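Local coordinates for uncharacterized protein (Nitrosomonas europaea, PDB 6M0Q) that is of unknown function but forms a small subunit with an internal disulfide that packs against other protein chains in a six-chain assembly, at residues D40-C44 against V67-V73; K36-D40 against S55-V59. All blocks are in the same frame, centred on the assembly; numbering follows the deposited sequence.

Interaction 1: D40-C44 against V67-V73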
# COMPACT_ATOMS: atom_id res chain seq x y z
N ASP B 40 4.10 -14.66 31.06
CA ASP B 40 4.10 -15.81 31.97
C ASP B 40 3.08 -15.62 33.08
O ASP B 40 2.41 -16.57 33.47
CB ASP B 40 5.50 -16.00 32.54
CG ASP B 40 6.51 -16.39 31.44
OD1 ASP B 40 6.04 -16.67 30.31
OD2 ASP B 40 7.73 -16.42 31.70
N TYR B 41 2.95 -14.39 33.56
CA TYR B 41 1.96 -14.09 34.60
C TYR B 41 0.54 -14.34 34.09
O TYR B 41 -0.26 -15.01 34.75
CB TYR B 41 2.16 -12.65 35.06
CG TYR B 41 1.32 -12.27 36.24
CD1 TYR B 41 1.43 -12.96 37.45
CD2 TYR B 41 0.41 -11.24 36.15
CE1 TYR B 41 0.66 -12.62 38.53
CE2 TYR B 41 -0.36 -10.89 37.23
CZ TYR B 41 -0.24 -11.57 38.41
OH TYR B 41 -1.02 -11.20 39.47
N LEU B 42 0.22 -13.85 32.88
CA LEU B 42 -1.08 -14.14 32.29
C LEU B 42 -1.30 -15.63 32.10
O LEU B 42 -2.40 -16.14 32.32
CB LEU B 42 -1.23 -13.43 30.95
CG LEU B 42 -1.25 -11.91 31.03
CD1 LEU B 42 -1.11 -11.41 29.63
CD2 LEU B 42 -2.55 -11.44 31.64
N ALA B 43 -0.26 -16.35 31.68
CA ALA B 43 -0.38 -17.78 31.47
C ALA B 43 -0.65 -18.50 32.78
O ALA B 43 -1.25 -19.58 32.76
CB ALA B 43 0.88 -18.33 30.80
N CYS B 44 -0.24 -17.93 33.90
CA CYS B 44 -0.44 -18.55 35.20
C CYS B 44 -1.71 -18.08 35.85
O CYS B 44 -1.89 -18.31 37.05
CB CYS B 44 0.76 -18.29 36.10
SG CYS B 44 2.16 -19.29 35.53
N VAL B 67 7.90 -22.60 32.79
CA VAL B 67 7.87 -21.64 33.87
C VAL B 67 6.99 -22.20 34.98
O VAL B 67 5.90 -22.71 34.70
CB VAL B 67 7.34 -20.28 33.37
CG1 VAL B 67 7.05 -19.35 34.53
CG2 VAL B 67 8.37 -19.67 32.41
N LYS B 68 7.47 -22.12 36.22
CA LYS B 68 6.65 -22.52 37.35
C LYS B 68 5.83 -21.32 37.81
O LYS B 68 6.39 -20.25 38.10
CB LYS B 68 7.49 -23.06 38.51
CG LYS B 68 6.62 -23.58 39.67
CD LYS B 68 7.43 -24.25 40.79
CE LYS B 68 7.97 -23.21 41.79
NZ LYS B 68 8.59 -23.83 43.00
N CYS B 69 4.51 -21.51 37.90
CA CYS B 69 3.62 -20.38 38.15
C CYS B 69 3.90 -19.71 39.48
O CYS B 69 3.73 -18.50 39.61
CB CYS B 69 2.17 -20.83 38.07
SG CYS B 69 1.71 -21.11 36.35
N GLY B 70 4.33 -20.48 40.49
CA GLY B 70 4.70 -19.89 41.76
C GLY B 70 5.79 -18.85 41.62
O GLY B 70 5.73 -17.79 42.25
N ASP B 71 6.79 -19.12 40.77
CA ASP B 71 7.90 -18.18 40.63
C ASP B 71 7.47 -16.88 39.96
O ASP B 71 7.81 -15.79 40.42
CB ASP B 71 9.04 -18.82 39.84
CG ASP B 71 9.54 -20.10 40.48
OD1 ASP B 71 9.89 -21.03 39.71
OD2 ASP B 71 9.57 -20.20 41.72
N ILE B 72 6.73 -16.98 38.85
CA ILE B 72 6.33 -15.76 38.16
C ILE B 72 5.39 -14.94 39.05
O ILE B 72 5.49 -13.71 39.11
CB ILE B 72 5.73 -16.06 36.77
CG1 ILE B 72 5.39 -14.75 36.05
CG2 ILE B 72 4.48 -16.92 36.87
CD1 ILE B 72 6.57 -13.83 35.93
N VAL B 73 4.49 -15.60 39.77
CA VAL B 73 3.58 -14.87 40.64
C VAL B 73 4.36 -14.12 41.72
O VAL B 73 4.11 -12.94 41.98
CB VAL B 73 2.52 -15.82 41.23
CG1 VAL B 73 1.80 -15.16 42.42
CG2 VAL B 73 1.52 -16.23 40.14
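C44 and C69 are joined covalently, SG to SG at 2.0 Å, and this disulfide is the one chemical bond between the two segments. Its chi3 of -76° makes it left-handed. C44 is the residue that leaves helical geometry at the end of helix 35-43, and C69 opens helix 69-83 just after the N-cap residue K68, so the bridge ties the finish of one helix to the start of the other.

The apolar part of the contact is built round I72. Its CG1 branch lies anti to the backbone N (chi1 -177°) and reaches in against the last turn of helix 35-43, where it meets CB of D40 at 3.7 Å and the backbone N of Y41 at 3.5 Å. Its other branch, CG2, turns to the disulfide and rests 3.6 Å from SG of C44. Trimming this side chain to an alanine is likely to open a gap between the two helices and take away the methyl that packs on SG of C44. At the next residue, V73, Y41 offers a ring edge: CE1 lies 4.0 Å from CG2 of V73, which sits near the ring plane.

A mixed contact completes the set. The side chains of D40 and V67 cross at about a right angle, with OD2 of D40 3.4 Å from CG2 of V67, so this oxygen borders a methyl while also accepting from a water.

Beyond the segments, the hydroxyl of Y41 is hydrogen-bonded to the backbone O of the C-terminal Y91, whose ring stacks on that of Y41. V53 on strand 52-55 packs on both cysteines and pairs its backbone with V67, so the disulfide is enclosed between helix 35-43, helix 69-83 and the sheet.

Interaction 2: K36-D40 against S55-V59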
# COMPACT_ATOMS: atom_id res chain seq x y z
N LYS B 36 8.00 -10.64 28.79
CA LYS B 36 7.96 -12.09 28.96
C LYS B 36 7.39 -12.46 30.32
O LYS B 36 6.70 -13.49 30.45
CB LYS B 36 9.35 -12.70 28.80
CG LYS B 36 10.38 -12.19 29.78
CD LYS B 36 11.69 -12.88 29.53
CE LYS B 36 11.62 -14.33 29.95
NZ LYS B 36 11.51 -14.41 31.43
N ASP B 37 7.64 -11.64 31.33
CA ASP B 37 7.09 -11.91 32.65
C ASP B 37 5.59 -11.64 32.69
O ASP B 37 4.84 -12.38 33.33
CB ASP B 37 7.81 -11.10 33.73
CG ASP B 37 9.22 -11.63 34.04
OD1 ASP B 37 10.03 -10.85 34.59
OD2 ASP B 37 9.53 -12.81 33.73
N MET B 38 5.13 -10.57 32.03
CA MET B 38 3.70 -10.32 31.89
C MET B 38 3.02 -11.50 31.21
O MET B 38 1.95 -11.97 31.65
CB MET B 38 3.46 -9.04 31.08
CG MET B 38 3.79 -7.75 31.82
SD MET B 38 2.83 -7.57 33.34
CE MET B 38 1.15 -7.37 32.71
N LEU B 39 3.62 -11.99 30.12
CA LEU B 39 3.09 -13.15 29.43
C LEU B 39 3.00 -14.35 30.37
O LEU B 39 1.95 -15.00 30.46
CB LEU B 39 3.95 -13.47 28.22
CG LEU B 39 3.56 -12.49 27.11
CD1 LEU B 39 4.65 -12.44 26.08
CD2 LEU B 39 2.20 -12.90 26.52
N ASP B 40 4.10 -14.66 31.06
CA ASP B 40 4.10 -15.81 31.97
C ASP B 40 3.08 -15.62 33.08
O ASP B 40 2.41 -16.57 33.47
CB ASP B 40 5.50 -16.00 32.54
CG ASP B 40 6.51 -16.39 31.44
OD1 ASP B 40 6.04 -16.67 30.31
OD2 ASP B 40 7.73 -16.42 31.70
N SER B 55 6.62 -21.01 28.44
CA SER B 55 6.87 -19.62 28.12
C SER B 55 6.15 -19.28 26.82
O SER B 55 5.91 -20.15 25.97
CB SER B 55 8.37 -19.37 27.98
OG SER B 55 8.62 -18.05 27.49
N HIS B 56 5.81 -18.01 26.66
CA HIS B 56 5.30 -17.53 25.38
C HIS B 56 6.40 -16.96 24.50
O HIS B 56 6.13 -16.61 23.35
CB HIS B 56 4.21 -16.46 25.57
CG HIS B 56 2.86 -17.04 25.91
ND1 HIS B 56 2.57 -17.59 27.14
CD2 HIS B 56 1.74 -17.17 25.16
CE1 HIS B 56 1.33 -18.03 27.14
NE2 HIS B 56 0.80 -17.77 25.96
N THR B 57 7.65 -16.89 24.98
CA THR B 57 8.67 -16.16 24.24
C THR B 57 10.06 -16.79 24.26
O THR B 57 10.87 -16.44 23.40
CB THR B 57 8.80 -14.73 24.78
OG1 THR B 57 9.20 -14.81 26.14
CG2 THR B 57 7.48 -13.99 24.72
N GLU B 58 10.37 -17.69 25.20
CA GLU B 58 11.74 -18.13 25.44
C GLU B 58 11.94 -19.56 25.00
O GLU B 58 11.20 -20.46 25.42
CB GLU B 58 12.13 -18.01 26.91
CG GLU B 58 11.82 -16.66 27.52
CD GLU B 58 12.42 -15.52 26.72
OE1 GLU B 58 11.65 -14.62 26.30
OE2 GLU B 58 13.66 -15.53 26.50
N VAL B 59 12.98 -19.76 24.20
CA VAL B 59 13.44 -21.07 23.77
C VAL B 59 14.86 -21.23 24.27
O VAL B 59 15.70 -20.36 24.03
CB VAL B 59 13.37 -21.18 22.24
CG1 VAL B 59 14.05 -22.50 21.75
CG2 VAL B 59 11.93 -21.08 21.80
O HOH W 1 9.37 -16.97 29.70
O HOH W 2 6.63 -15.62 27.96
O HOH W 3 3.98 -17.99 29.26
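K36 and E58 meet through their carbons, the lysine CE lying 3.4 Å from CG of E58 as the two side chains cross at about a right angle. The lysine is bent at chi3 and chi4, and its NZ turns instead to D37, in a salt bridge to OD2 whose hydrogen bond is weak, while staying 5.1 Å from OE1 of E58. Beside it L39 packs obliquely on the corner of the chain: CD1 touches CG2 of T57 at 3.5 Å, and its CB lies against CB of H56.

The carboxylate of D40 reaches the corner through water. One water donates to OD2 and is bonded to S55 OG. A second donates to OD1, accepts from the backbone N of H56 at 2.8 Å, and donates a longer bond to OG1 of T57. A third donates to OD1 and is bonded to ND1 of H56 at 2.6 Å, lying in the plane of the imidazole, which would favour this turn of the ring.

Behind these stands S55, whose OG accepts from the backbone N of T57 along a nearly straight line (170°) and from that of E58. T57 OG1 also donates to OE1 of E58, in a bond so short that its length is doubtful. The result is an ST turn and ST motif at the chain corner leading into strand 58-60, joined to helix 35-43 by a water-bridged aspartate.

Overall arrangement
From the N terminus, helix 35-43 comes first and starts both contacts. Interaction 2 closes the shorter loop, at the end of strand 52-55 and the corner beyond it. Interaction 1 closes the longer one at the end of strand 63-68, as the chain enters helix 69-83. Both loops start from the same helix and share D40, so they overlap, and the shorter ends inside the span of the longer. With centres 9 Å apart, the contacts meet where CD1 of I72 packs on the carbonyl O of D37, and where A43 lies against the H56 ring. Together they set one short helix against the three-stranded antiparallel sheet and the long helix that follows it.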